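Local structure of Thg1-like uncharacterized protein (4KGM) at residues A[15-20]-A[95-100]; A[24-29]-A[141-146]; A[54-59]-A[109-114]; A[66-71]-A[80-85]. The protein is a bacterial Thg1-like protein that binds ATP and magnesium ions in a polymerase palm-like domain and probably transfers nucleotides to the 5' end of tRNA. One frame throughout, in Å; residues are numbered along the deposited sequence.

In the fold
Contact 4 lies within the six-stranded antiparallel sheet, pairing strands 67-73 and 76-81. Contact 2 packs helix 140-160 on strand 25-31, the neighbour of strand 76-81, and its centre is about 10 Å from that of contact 4. Contact 3 joins helices 47-63 and 97-119. Contact 1 ties the chain before strand 25-31 to the start of helix 97-119, with its centre about 23 Å from that of contact 3. Along the chain, contact 4 is nested inside the other three, contact 3 is nested inside contact 2, and contact 1 crosses contacts 2 and 3. Contacts 2, 3 and 4 lie in the palm-like domain that holds ATP and magnesium. Contact 1 lies at its outer end, against other subunits.

Contact 1: residues A[15-20]-A[95-100]; sequences YRIKLP and NNLQKI. With PO4 (phosphate ion), chain J.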
loop_
_atom_site.group_PDB
_atom_site.type_symbol
_atom_site.label_atom_id
_atom_site.label_comp_id
_atom_site.label_asym_id
_atom_site.label_seq_id
_atom_site.Cartn_x
_atom_site.Cartn_y
_atom_site.Cartn_z
ATOM N N TYR A 15 -2.180 -2.541 -6.872
ATOM C CA TYR A 15 -0.813 -2.218 -6.491
ATOM C C TYR A 15 -0.269 -1.026 -7.267
ATOM O O TYR A 15 0.942 -0.848 -7.396
ATOM C CB TYR A 15 0.087 -3.451 -6.613
ATOM C CG TYR A 15 -0.361 -4.544 -5.674
ATOM C CD1 TYR A 15 -0.005 -4.517 -4.332
ATOM C CD2 TYR A 15 -1.180 -5.574 -6.117
ATOM C CE1 TYR A 15 -0.433 -5.499 -3.460
ATOM C CE2 TYR A 15 -1.611 -6.562 -5.252
ATOM C CZ TYR A 15 -1.235 -6.517 -3.925
ATOM O OH TYR A 15 -1.661 -7.496 -3.058
ATOM N N ARG A 16 -1.184 -0.205 -7.772
ATOM C CA ARG A 16 -0.816 1.071 -8.363
ATOM C C ARG A 16 -0.623 2.078 -7.238
ATOM O O ARG A 16 -1.458 2.951 -7.007
ATOM C CB ARG A 16 -1.888 1.554 -9.338
ATOM C CG ARG A 16 -1.462 2.754 -10.163
ATOM C CD ARG A 16 -2.496 3.106 -11.217
ATOM N NE ARG A 16 -2.009 4.158 -12.102
ATOM C CZ ARG A 16 -1.253 3.941 -13.175
ATOM N NH1 ARG A 16 -0.896 2.706 -13.499
ATOM N NH2 ARG A 16 -0.851 4.960 -13.922
ATOM N N ILE A 17 0.490 1.941 -6.532
ATOM C CA ILE A 17 0.766 2.757 -5.363
ATOM C C ILE A 17 1.359 4.102 -5.762
ATOM O O ILE A 17 2.222 4.178 -6.637
ATOM C CB ILE A 17 1.709 2.012 -4.396
ATOM C CG1 ILE A 17 1.113 0.644 -4.050
ATOM C CG2 ILE A 17 1.954 2.828 -3.141
ATOM C CD1 ILE A 17 1.992 -0.207 -3.180
ATOM N N LYS A 18 0.877 5.167 -5.130
ATOM C CA LYS A 18 1.416 6.498 -5.364
ATOM C C LYS A 18 1.880 7.148 -4.069
ATOM O O LYS A 18 1.205 7.068 -3.043
ATOM C CB LYS A 18 0.387 7.392 -6.060
ATOM C CG LYS A 18 0.175 7.067 -7.530
ATOM C CD LYS A 18 -0.705 8.107 -8.201
ATOM C CE LYS A 18 -0.761 7.902 -9.706
ATOM N NZ LYS A 18 -1.652 8.896 -10.366
ATOM N N LEU A 19 3.045 7.785 -4.122
ATOM C CA LEU A 19 3.557 8.534 -2.986
ATOM C C LEU A 19 2.812 9.858 -2.877
ATOM O O LEU A 19 2.509 10.485 -3.894
ATOM C CB LEU A 19 5.055 8.799 -3.155
ATOM C CG LEU A 19 5.989 7.588 -3.194
ATOM C CD1 LEU A 19 7.377 8.002 -3.654
ATOM C CD2 LEU A 19 6.059 6.920 -1.827
ATOM N N PRO A 20 2.504 10.284 -1.643
ATOM C CA PRO A 20 1.900 11.604 -1.442
ATOM C C PRO A 20 2.814 12.690 -1.995
ATOM O O PRO A 20 4.030 12.604 -1.831
ATOM C CB PRO A 20 1.781 11.715 0.086
ATOM C CG PRO A 20 2.676 10.649 0.636
ATOM C CD PRO A 20 2.666 9.552 -0.377
ATOM N N ASN A 95 4.486 10.391 -9.171
ATOM C CA ASN A 95 4.817 9.718 -7.914
ATOM C C ASN A 95 4.362 8.258 -7.824
ATOM O O ASN A 95 4.127 7.740 -6.732
ATOM C CB ASN A 95 4.327 10.523 -6.704
ATOM C CG ASN A 95 5.425 11.372 -6.082
ATOM O OD1 ASN A 95 6.479 11.585 -6.683
ATOM N ND2 ASN A 95 5.184 11.854 -4.868
ATOM N N ASN A 96 4.251 7.603 -8.977
ATOM C CA ASN A 96 3.979 6.172 -9.038
ATOM C C ASN A 96 5.144 5.374 -8.448
ATOM O O ASN A 96 6.254 5.411 -8.976
ATOM C CB ASN A 96 3.725 5.752 -10.491
ATOM C CG ASN A 96 3.350 4.285 -10.628
ATOM O OD1 ASN A 96 4.101 3.392 -10.238
ATOM N ND2 ASN A 96 2.178 4.032 -11.196
ATOM N N LEU A 97 4.880 4.648 -7.366
ATOM C CA LEU A 97 5.929 3.937 -6.634
ATOM C C LEU A 97 6.718 2.946 -7.493
ATOM O O LEU A 97 7.935 3.064 -7.618
ATOM C CB LEU A 97 5.348 3.224 -5.408
ATOM C CG LEU A 97 6.355 2.508 -4.499
ATOM C CD1 LEU A 97 7.237 3.507 -3.752
ATOM C CD2 LEU A 97 5.650 1.582 -3.523
ATOM N N GLN A 98 6.024 1.978 -8.088
ATOM C CA GLN A 98 6.685 0.922 -8.854
ATOM C C GLN A 98 7.413 1.445 -10.087
ATOM O O GLN A 98 8.395 0.853 -10.531
ATOM C CB GLN A 98 5.694 -0.166 -9.263
ATOM C CG GLN A 98 5.177 -1.006 -8.110
ATOM C CD GLN A 98 4.488 -2.269 -8.584
ATOM O OE1 GLN A 98 5.139 -3.208 -9.043
ATOM N NE2 GLN A 98 3.164 -2.299 -8.479
ATOM N N LYS A 99 6.932 2.552 -10.639
ATOM C CA LYS A 99 7.544 3.115 -11.834
ATOM C C LYS A 99 8.808 3.898 -11.485
ATOM O O LYS A 99 9.815 3.803 -12.183
ATOM C CB LYS A 99 6.545 3.990 -12.596
ATOM C CG LYS A 99 6.599 3.801 -14.102
ATOM C CD LYS A 99 5.459 4.516 -14.796
ATOM C CE LYS A 99 5.499 4.283 -16.299
ATOM N NZ LYS A 99 4.384 4.986 -16.992
ATOM N N ILE A 100 8.755 4.664 -10.401
ATOM C CA ILE A 100 9.914 5.426 -9.951
ATOM C C ILE A 100 11.076 4.500 -9.592
ATOM O O ILE A 100 12.215 4.746 -9.979
ATOM C CB ILE A 100 9.572 6.316 -8.738
ATOM C CG1 ILE A 100 8.663 7.469 -9.161
ATOM C CG2 ILE A 100 10.835 6.870 -8.103
ATOM C CD1 ILE A 100 8.248 8.366 -8.013
HETATM P P PO4 J . 0.789 3.535 -17.072
HETATM O O1 PO4 J . 0.171 4.175 -18.292
HETATM O O2 PO4 J . 0.027 2.275 -16.731
HETATM O O3 PO4 J . 2.233 3.191 -17.354
HETATM O O4 PO4 J . 0.727 4.503 -15.913
HETATM O O HOH W 1 2.312 0.799 -10.159
HETATM O O HOH W 2 3.305 1.796 -7.848
HETATM O O HOH W 3 6.163 13.561 -2.929
#
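In Leu97, chi1 (-176°) and chi2 (69°) together place CD2 beside Ile17, 3.9 Å from Ile17 CG2. The Arg16 chain is extended from CG to NE, with CG anti to the backbone N (chi1 -170°). Its guanidinium therefore reaches past Asn96. ND2 of Asn96 sits over the centre of one guanidinium face, and the two planes are nearly perpendicular. At the guanidinium edge, Arg16 NH2 gives a nearly straight bond of 2.6 Å to phosphate O4. Lys99 NZ grips phosphate O3 at 2.8 Å, and Arg131 of the second subunit also binds the ion, which probably comes from the crystallisation liquor.

The backbones are joined by two bonds, Leu97 N to Ile17 O and Leu19 N to Asn95 O, both 2.8 Å. Asn95 ND2 also donates to Leu19 O, from above the carbonyl plane, at 3.2 Å. Gln98 NE2 gives Tyr15 O a 2.9 Å bond, while Gln98 OE1 accepts from Ala132 N of the second subunit. Asn96 OD1 accepts from Lys99 N. The arrangement is a single beta bridge, Lys18 with Asn96, leading into an Asn N-cap at the start of helix 97-119.

Contact 2: residues A[24-29]-A[141-146]; sequences PVIVRI and ANYFIW
Apolar contact joins Ile26 and Tyr143. Ile26 CG2 lies over one face of the Tyr143 ring in a CH-pi contact, 3.9 Å from the ring centroid. It is nearest to the phenol end, 3.5 Å from Tyr143 CZ. The other branch of Ile26 ends in CD1, which meets Phe144 CZ at 4.1 Å. Within the helix, Tyr143 CD2 sits over the centre of the Phe144 ring.

One polar bond crosses the contact. Arg28 NH1 donates to Tyr143 OH at 3.2 Å, with an N-H...O angle of 156°. The hydroxyl lies in the guanidinium plane, and the guanidinium and phenol planes are nearly coplanar. The Arg28 chain bends at chi3 (70°), which turns NH1 to the phenol. Tyr143 OH is also hydrogen-bonded to Ser78 OG, so strand 76-81 helps to fix the ring.

Charge is met across the subunit boundary, where Arg28 NH2 forms a salt bridge with Glu12 of the second subunit. Met8 of that subunit packs on Tyr143 and Trp146. Strand 25-29 and helix 141-146 run nearly parallel, with axes 11.1 Å apart. The alternate residues Val27 and Ile29 touch helix 97-119. A helix thus packs on one face of an antiparallel sheet, as in polymerase palm-like domains.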
loop_
_atom_site.group_PDB
_atom_site.type_symbol
_atom_site.label_atom_id
_atom_site.label_comp_id
_atom_site.label_asym_id
_atom_site.label_seq_id
_atom_site.Cartn_x
_atom_site.Cartn_y
_atom_site.Cartn_z
ATOM N N PRO A 24 9.589 15.643 0.139
ATOM C CA PRO A 24 10.848 15.034 -0.310
ATOM C C PRO A 24 10.728 13.548 -0.630
ATOM O O PRO A 24 10.155 12.788 0.152
ATOM C CB PRO A 24 11.772 15.228 0.893
ATOM C CG PRO A 24 11.271 16.462 1.544
ATOM C CD PRO A 24 9.778 16.444 1.363
ATOM N N VAL A 25 11.267 13.150 -1.779
ATOM C CA VAL A 25 11.308 11.745 -2.175
ATOM C C VAL A 25 12.752 11.252 -2.249
ATOM O O VAL A 25 13.617 11.918 -2.819
ATOM C CB VAL A 25 10.620 11.521 -3.540
ATOM C CG1 VAL A 25 10.944 10.140 -4.088
ATOM C CG2 VAL A 25 9.115 11.712 -3.414
ATOM N N ILE A 26 13.007 10.089 -1.659
ATOM C CA ILE A 26 14.325 9.472 -1.716
ATOM C C ILE A 26 14.275 8.157 -2.487
ATOM O O ILE A 26 13.440 7.295 -2.207
ATOM C CB ILE A 26 14.883 9.205 -0.305
ATOM C CG1 ILE A 26 15.143 10.522 0.426
ATOM C CG2 ILE A 26 16.163 8.387 -0.385
ATOM C CD1 ILE A 26 16.243 11.349 -0.192
ATOM N N VAL A 27 15.171 8.013 -3.460
ATOM C CA VAL A 27 15.306 6.768 -4.206
ATOM C C VAL A 27 16.690 6.168 -3.985
ATOM O O VAL A 27 17.702 6.827 -4.227
ATOM C CB VAL A 27 15.113 6.992 -5.714
ATOM C CG1 VAL A 27 15.307 5.685 -6.472
ATOM C CG2 VAL A 27 13.737 7.577 -5.994
ATOM N N ARG A 28 16.738 4.924 -3.518
ATOM C CA ARG A 28 18.016 4.234 -3.372
ATOM C C ARG A 28 18.149 3.058 -4.339
ATOM O O ARG A 28 17.243 2.235 -4.473
ATOM C CB ARG A 28 18.267 3.781 -1.926
ATOM C CG ARG A 28 19.688 3.247 -1.710
ATOM C CD ARG A 28 20.075 3.138 -0.237
ATOM N NE ARG A 28 19.362 2.068 0.457
ATOM C CZ ARG A 28 18.455 2.269 1.407
ATOM N NH1 ARG A 28 18.153 3.503 1.787
ATOM N NH2 ARG A 28 17.854 1.236 1.984
ATOM N N ILE A 29 19.282 3.003 -5.021
ATOM C CA ILE A 29 19.578 1.929 -5.951
ATOM C C ILE A 29 20.796 1.171 -5.441
ATOM O O ILE A 29 21.814 1.767 -5.154
ATOM C CB ILE A 29 19.841 2.496 -7.360
ATOM C CG1 ILE A 29 18.553 3.040 -7.954
ATOM C CG2 ILE A 29 20.414 1.444 -8.282
ATOM C CD1 ILE A 29 18.765 4.191 -8.900
ATOM N N ALA A 141 18.363 15.654 5.662
ATOM C CA ALA A 141 19.763 15.747 6.055
ATOM C C ALA A 141 20.141 14.523 6.874
ATOM O O ALA A 141 21.170 13.897 6.632
ATOM C CB ALA A 141 20.013 17.017 6.848
ATOM N N ASN A 142 19.287 14.177 7.831
ATOM C CA ASN A 142 19.494 12.996 8.661
ATOM C C ASN A 142 19.584 11.698 7.855
ATOM O O ASN A 142 20.200 10.730 8.301
ATOM C CB ASN A 142 18.402 12.884 9.728
ATOM C CG ASN A 142 18.554 13.912 10.834
ATOM O OD1 ASN A 142 17.705 14.785 11.006
ATOM N ND2 ASN A 142 19.638 13.808 11.593
ATOM N N TYR A 143 18.974 11.675 6.673
ATOM C CA TYR A 143 19.057 10.499 5.812
ATOM C C TYR A 143 20.468 10.309 5.267
ATOM O O TYR A 143 21.031 9.217 5.344
ATOM C CB TYR A 143 18.067 10.577 4.644
ATOM C CG TYR A 143 18.285 9.471 3.631
ATOM C CD1 TYR A 143 17.804 8.190 3.861
ATOM C CD2 TYR A 143 18.995 9.704 2.459
ATOM C CE1 TYR A 143 18.012 7.175 2.949
ATOM C CE2 TYR A 143 19.210 8.694 1.544
ATOM C CZ TYR A 143 18.716 7.432 1.794
ATOM O OH TYR A 143 18.926 6.423 0.882
ATOM N N PHE A 144 21.024 11.373 4.699
ATOM C CA PHE A 144 22.362 11.319 4.125
ATOM C C PHE A 144 23.431 11.182 5.208
ATOM O O PHE A 144 24.463 10.545 4.994
ATOM C CB PHE A 144 22.619 12.544 3.246
ATOM C CG PHE A 144 21.715 12.625 2.049
ATOM C CD1 PHE A 144 21.956 11.843 0.930
ATOM C CD2 PHE A 144 20.622 13.476 2.043
ATOM C CE1 PHE A 144 21.124 11.911 -0.175
ATOM C CE2 PHE A 144 19.787 13.550 0.942
ATOM C CZ PHE A 144 20.038 12.767 -0.169
ATOM N N ILE A 145 23.176 11.779 6.370
ATOM C CA ILE A 145 24.040 11.593 7.531
ATOM C C ILE A 145 24.061 10.117 7.909
ATOM O O ILE A 145 25.107 9.561 8.247
ATOM C CB ILE A 145 23.557 12.425 8.736
ATOM C CG1 ILE A 145 23.736 13.918 8.461
ATOM C CG2 ILE A 145 24.315 12.039 9.999
ATOM C CD1 ILE A 145 23.113 14.812 9.510
ATOM N N TRP A 146 22.893 9.485 7.835
ATOM C CA TRP A 146 22.765 8.062 8.115
ATOM C C TRP A 146 23.508 7.242 7.068
ATOM O O TRP A 146 24.071 6.191 7.373
ATOM C CB TRP A 146 21.288 7.671 8.152
ATOM C CG TRP A 146 21.031 6.207 8.316
ATOM C CD1 TRP A 146 21.533 5.389 9.285
ATOM C CD2 TRP A 146 20.176 5.392 7.506
ATOM N NE1 TRP A 146 21.058 4.111 9.119
ATOM C CE2 TRP A 146 20.220 4.087 8.034
ATOM C CE3 TRP A 146 19.381 5.639 6.381
ATOM C CZ2 TRP A 146 19.502 3.030 7.477
ATOM C CZ3 TRP A 146 18.668 4.587 5.829
ATOM C CH2 TRP A 146 18.734 3.299 6.378
#

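Contact 3: residues A[54-59]-A[109-114]; sequences WETCKY and TAKFNE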
loop_
_atom_site.group_PDB
_atom_site.type_symbol
_atom_site.label_atom_id
_atom_site.label_comp_id
_atom_site.label_asym_id
_atom_site.label_seq_id
_atom_site.Cartn_x
_atom_site.Cartn_y
_atom_site.Cartn_z
ATOM N N TRP A 54 29.865 7.065 -10.772
ATOM C CA TRP A 54 29.781 8.519 -10.840
ATOM C C TRP A 54 29.153 8.973 -12.153
ATOM O O TRP A 54 28.396 9.941 -12.185
ATOM C CB TRP A 54 31.162 9.149 -10.652
ATOM C CG TRP A 54 31.795 8.808 -9.337
ATOM C CD1 TRP A 54 31.184 8.244 -8.254
ATOM C CD2 TRP A 54 33.168 8.998 -8.968
ATOM N NE1 TRP A 54 32.089 8.073 -7.235
ATOM C CE2 TRP A 54 33.314 8.529 -7.648
ATOM C CE3 TRP A 54 34.284 9.521 -9.626
ATOM C CZ2 TRP A 54 34.532 8.568 -6.972
ATOM C CZ3 TRP A 54 35.494 9.559 -8.953
ATOM C CH2 TRP A 54 35.607 9.086 -7.641
ATOM N N GLU A 55 29.471 8.268 -13.234
ATOM C CA GLU A 55 28.863 8.551 -14.528
ATOM C C GLU A 55 27.406 8.109 -14.524
ATOM O O GLU A 55 26.561 8.708 -15.186
ATOM C CB GLU A 55 29.628 7.855 -15.654
ATOM C CG GLU A 55 30.972 8.485 -15.957
ATOM C CD GLU A 55 30.849 9.941 -16.362
ATOM O OE1 GLU A 55 30.176 10.223 -17.377
ATOM O OE2 GLU A 55 31.418 10.806 -15.662
ATOM N N THR A 56 27.123 7.051 -13.771
ATOM C CA THR A 56 25.759 6.577 -13.604
ATOM C C THR A 56 24.956 7.606 -12.815
ATOM O O THR A 56 23.826 7.938 -13.176
ATOM C CB THR A 56 25.722 5.220 -12.877
ATOM O OG1 THR A 56 26.419 4.241 -13.658
ATOM C CG2 THR A 56 24.290 4.761 -12.667
ATOM N N CYS A 57 25.562 8.118 -11.748
ATOM C CA CYS A 57 24.934 9.131 -10.908
ATOM C C CYS A 57 24.570 10.389 -11.688
ATOM O O CYS A 57 23.541 11.008 -11.429
ATOM C CB CYS A 57 25.847 9.496 -9.740
ATOM S SG CYS A 57 25.974 8.227 -8.469
ATOM N N LYS A 58 25.422 10.767 -12.634
ATOM C CA LYS A 58 25.148 11.920 -13.482
ATOM C C LYS A 58 23.957 11.626 -14.380
ATOM O O LYS A 58 23.029 12.427 -14.481
ATOM C CB LYS A 58 26.366 12.268 -14.340
ATOM C CG LYS A 58 27.580 12.756 -13.562
ATOM C CD LYS A 58 28.716 13.113 -14.510
ATOM C CE LYS A 58 29.925 13.652 -13.767
ATOM N NZ LYS A 58 31.004 14.069 -14.708
ATOM N N TYR A 59 23.996 10.463 -15.022
ATOM C CA TYR A 59 22.949 10.025 -15.938
ATOM C C TYR A 59 21.579 9.996 -15.263
ATOM O O TYR A 59 20.567 10.321 -15.882
ATOM C CB TYR A 59 23.299 8.641 -16.491
ATOM C CG TYR A 59 22.332 8.099 -17.519
ATOM C CD1 TYR A 59 22.255 8.652 -18.790
ATOM C CD2 TYR A 59 21.513 7.016 -17.225
ATOM C CE1 TYR A 59 21.380 8.151 -19.735
ATOM C CE2 TYR A 59 20.633 6.507 -18.164
ATOM C CZ TYR A 59 20.572 7.077 -19.416
ATOM O OH TYR A 59 19.698 6.572 -20.354
ATOM N N THR A 109 21.080 0.648 -14.461
ATOM C CA THR A 109 21.559 -0.554 -15.132
ATOM C C THR A 109 22.114 -0.257 -16.524
ATOM O O THR A 109 23.177 -0.755 -16.898
ATOM C CB THR A 109 20.438 -1.602 -15.248
ATOM O OG1 THR A 109 19.984 -1.964 -13.939
ATOM C CG2 THR A 109 20.934 -2.845 -15.966
ATOM N N ALA A 110 21.394 0.563 -17.286
ATOM C CA ALA A 110 21.775 0.869 -18.663
ATOM C C ALA A 110 23.117 1.594 -18.749
ATOM O O ALA A 110 24.018 1.172 -19.476
ATOM C CB ALA A 110 20.684 1.684 -19.348
ATOM N N LYS A 111 23.245 2.685 -18.003
ATOM C CA LYS A 111 24.455 3.496 -18.038
ATOM C C LYS A 111 25.661 2.752 -17.473
ATOM O O LYS A 111 26.739 2.767 -18.070
ATOM C CB LYS A 111 24.241 4.818 -17.293
ATOM C CG LYS A 111 25.476 5.714 -17.213
ATOM C CD LYS A 111 26.085 5.979 -18.588
ATOM C CE LYS A 111 25.112 6.689 -19.517
ATOM N NZ LYS A 111 25.666 6.847 -20.892
ATOM N N PHE A 112 25.471 2.099 -16.331
ATOM C CA PHE A 112 26.557 1.401 -15.648
ATOM C C PHE A 112 27.165 0.307 -16.520
ATOM O O PHE A 112 28.382 0.258 -16.705
ATOM C CB PHE A 112 26.065 0.807 -14.327
ATOM C CG PHE A 112 27.162 0.264 -13.459
ATOM C CD1 PHE A 112 27.832 1.091 -12.573
ATOM C CD2 PHE A 112 27.519 -1.073 -13.521
ATOM C CE1 PHE A 112 28.840 0.595 -11.771
ATOM C CE2 PHE A 112 28.528 -1.573 -12.720
ATOM C CZ PHE A 112 29.187 -0.738 -11.844
ATOM N N ASN A 113 26.316 -0.567 -17.050
ATOM C CA ASN A 113 26.775 -1.637 -17.927
ATOM C C ASN A 113 27.499 -1.103 -19.161
ATOM O O ASN A 113 28.518 -1.654 -19.571
ATOM C CB ASN A 113 25.609 -2.539 -18.339
ATOM C CG ASN A 113 25.288 -3.592 -17.294
ATOM O OD1 ASN A 113 26.185 -4.239 -16.750
ATOM N ND2 ASN A 113 24.003 -3.770 -17.007
ATOM N N GLU A 114 26.973 -0.027 -19.742
ATOM C CA GLU A 114 27.582 0.589 -20.918
ATOM C C GLU A 114 29.010 1.052 -20.647
ATOM O O GLU A 114 29.935 0.713 -21.385
ATOM C CB GLU A 114 26.747 1.775 -21.403
ATOM C CG GLU A 114 27.461 2.637 -22.438
ATOM C CD GLU A 114 26.671 3.871 -22.829
ATOM O OE1 GLU A 114 25.927 3.812 -23.832
ATOM O OE2 GLU A 114 26.798 4.904 -22.138
#
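The Tyr59 ring carries Lys111 on one face. Lys111 CE stands 3.5 Å above the ring plane, offset toward the rim, and makes a CH-pi contact 3.9 Å from the centroid. Lys111 CB is near the same ring, 3.5 Å from Tyr59 CD2. At the Phe112 ring, Thr56 OG1 lies at the edge and in plane, 3.6 Å from Phe112 CD1. Elsewhere around Phe112 come Phe53 and, edge-to-face, Phe128.

The bent Lys111 chain explains the fit. It turns at chi2 (53°) and again at chi3 (61°), so its methylenes fold back over Tyr59. Lys111 CG also rests against the backbone of helix 54-59, 3.7 Å from Thr56 CA. Thr56 OG1 meets Phe112 CB at 3.5 Å, but its hydrogen bond goes to Ala52 O in its own helix.

The ammonium of Lys111 leaves the ring and binds Glu114 OE2 at 2.6 Å, on the syn side of the carboxylate. Glu114 OE1 has a second partner in Arg117 of the second subunit. The two helices run roughly antiparallel, with axes 8.7 Å apart. No hydrogen bond joins the segments. The pairing thus rests on van der Waals and CH-pi contact, while the lysine charge is probably balanced largely by Glu114.

Contact 4: residues A[66-71]-A[80-85]; sequences GAKLVY and LITNYD
Lys68 and Asp85 meet from opposite directions in a salt bridge, its hydrogen bond weak, with Lys68 NZ 3.2 Å from Asp85 OD1. Lys68 bends at chi2 (-68°) and chi4 (-69°), which carries its chain across Thr82. Lys68 CE comes 3.3 Å from Thr82 OG1. That hydroxyl donates to Asp85 OD2 on the syn side at 3.2 Å, so Thr82 helps to orient the carboxylate. Lys68 NZ also bonds weakly to Gly66 O.

Behind them, Leu69 and Leu80 form a hydrogen-bonded antiparallel pair, and Ala67 and Ile81 a non-hydrogen-bonded one. Leu80 O accepts from Lys68 N, and Leu80 N donates to Leu69 O at 2.8 Å. The one-residue shift between the pairs is a beta bulge at Lys68. Thr82 N bonds to Gly66 O at 3.0 Å. Gly66 has positive phi (89°), and its CA lies tight against Thr82 O at 3.4 Å. Phe144 and Phe236 pack on Leu69 and Leu80. Asp85 is exposed and Lys68 partly so, so solvent probably weakens the salt bridge, and backbone bonds likely hold this hairpin end.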
loop_
_atom_site.group_PDB
_atom_site.type_symbol
_atom_site.label_atom_id
_atom_site.label_comp_id
_atom_site.label_asym_id
_atom_site.label_seq_id
_atom_site.Cartn_x
_atom_site.Cartn_y
_atom_site.Cartn_z
ATOM N N GLY A 66 12.884 16.595 -10.973
ATOM C CA GLY A 66 12.942 17.048 -9.595
ATOM C C GLY A 66 14.188 16.620 -8.839
ATOM O O GLY A 66 14.301 16.868 -7.639
ATOM N N ALA A 67 15.124 15.979 -9.534
ATOM C CA ALA A 67 16.361 15.517 -8.905
ATOM C C ALA A 67 17.221 16.688 -8.434
ATOM O O ALA A 67 17.541 17.590 -9.208
ATOM C CB ALA A 67 17.146 14.626 -9.854
ATOM N N LYS A 68 17.589 16.665 -7.158
ATOM C CA LYS A 68 18.349 17.754 -6.560
ATOM C C LYS A 68 19.756 17.325 -6.158
ATOM O O LYS A 68 20.711 18.085 -6.307
ATOM C CB LYS A 68 17.607 18.311 -5.344
ATOM C CG LYS A 68 16.299 19.004 -5.687
ATOM C CD LYS A 68 16.547 20.286 -6.461
ATOM C CE LYS A 68 15.245 20.903 -6.944
ATOM N NZ LYS A 68 14.597 20.074 -7.997
ATOM N N LEU A 69 19.880 16.105 -5.648
ATOM C CA LEU A 69 21.166 15.616 -5.177
ATOM C C LEU A 69 21.264 14.098 -5.285
ATOM O O LEU A 69 20.289 13.382 -5.057
ATOM C CB LEU A 69 21.408 16.067 -3.731
ATOM C CG LEU A 69 22.774 15.790 -3.096
ATOM C CD1 LEU A 69 23.168 16.935 -2.178
ATOM C CD2 LEU A 69 22.769 14.479 -2.322
ATOM N N VAL A 70 22.451 13.619 -5.642
ATOM C CA VAL A 70 22.725 12.189 -5.670
ATOM C C VAL A 70 23.917 11.891 -4.770
ATOM O O VAL A 70 24.889 12.640 -4.756
ATOM C CB VAL A 70 23.038 11.704 -7.093
ATOM C CG1 VAL A 70 23.182 10.192 -7.114
ATOM C CG2 VAL A 70 21.949 12.153 -8.060
ATOM N N TYR A 71 23.838 10.803 -4.013
ATOM C CA TYR A 71 24.938 10.401 -3.145
ATOM C C TYR A 71 25.396 8.978 -3.442
ATOM O O TYR A 71 24.594 8.043 -3.424
ATOM C CB TYR A 71 24.536 10.523 -1.674
ATOM C CG TYR A 71 25.561 9.957 -0.719
ATOM C CD1 TYR A 71 26.712 10.668 -0.403
ATOM C CD2 TYR A 71 25.378 8.711 -0.132
ATOM C CE1 TYR A 71 27.654 10.153 0.469
ATOM C CE2 TYR A 71 26.313 8.189 0.740
ATOM C CZ TYR A 71 27.449 8.915 1.038
ATOM O OH TYR A 71 28.382 8.398 1.908
ATOM N N LEU A 80 17.916 12.291 -4.054
ATOM C CA LEU A 80 16.926 13.171 -3.442
ATOM C C LEU A 80 16.081 13.855 -4.506
ATOM O O LEU A 80 16.598 14.601 -5.340
ATOM C CB LEU A 80 17.597 14.227 -2.561
ATOM C CG LEU A 80 16.699 15.397 -2.140
ATOM C CD1 LEU A 80 15.542 14.921 -1.272
ATOM C CD2 LEU A 80 17.498 16.474 -1.428
ATOM N N ILE A 81 14.777 13.600 -4.469
ATOM C CA ILE A 81 13.850 14.212 -5.412
ATOM C C ILE A 81 12.858 15.111 -4.681
ATOM O O ILE A 81 12.249 14.700 -3.693
ATOM C CB ILE A 81 13.064 13.149 -6.200
ATOM C CG1 ILE A 81 14.007 12.069 -6.734
ATOM C CG2 ILE A 81 12.290 13.792 -7.336
ATOM C CD1 ILE A 81 13.294 10.933 -7.428
ATOM N N THR A 82 12.710 16.339 -5.162
ATOM C CA THR A 82 11.714 17.255 -4.618
ATOM C C THR A 82 10.720 17.633 -5.707
ATOM O O THR A 82 11.091 17.774 -6.871
ATOM C CB THR A 82 12.352 18.537 -4.046
ATOM O OG1 THR A 82 12.970 19.282 -5.103
ATOM C CG2 THR A 82 13.389 18.194 -2.988
ATOM N N ASN A 83 9.457 17.796 -5.325
ATOM C CA ASN A 83 8.404 18.108 -6.283
ATOM C C ASN A 83 7.534 19.279 -5.838
ATOM O O ASN A 83 6.358 19.355 -6.189
ATOM C CB ASN A 83 7.529 16.878 -6.526
ATOM C CG ASN A 83 6.973 16.301 -5.240
ATOM O OD1 ASN A 83 7.154 16.870 -4.160
ATOM N ND2 ASN A 83 6.289 15.165 -5.345
ATOM N N TYR A 84 8.117 20.187 -5.062
ATOM C CA TYR A 84 7.372 21.320 -4.526
ATOM C C TYR A 84 8.115 22.638 -4.715
ATOM O O TYR A 84 7.945 23.572 -3.930
ATOM C CB TYR A 84 7.060 21.097 -3.045
ATOM C CG TYR A 84 8.252 20.653 -2.226
ATOM C CD1 TYR A 84 8.522 19.302 -2.033
ATOM C CD2 TYR A 84 9.106 21.581 -1.642
ATOM C CE1 TYR A 84 9.609 18.890 -1.284
ATOM C CE2 TYR A 84 10.196 21.176 -0.891
ATOM C CZ TYR A 84 10.442 19.829 -0.716
ATOM O OH TYR A 84 11.524 19.420 0.031
ATOM N N ASP A 85 8.935 22.704 -5.760
ATOM C CA ASP A 85 9.691 23.909 -6.083
ATOM C C ASP A 85 8.746 25.082 -6.319
ATOM O O ASP A 85 8.922 26.163 -5.754
ATOM C CB ASP A 85 10.556 23.679 -7.325
ATOM C CG ASP A 85 11.481 22.482 -7.182
ATOM O OD1 ASP A 85 12.562 22.494 -7.808
ATOM O OD2 ASP A 85 11.129 21.532 -6.449
#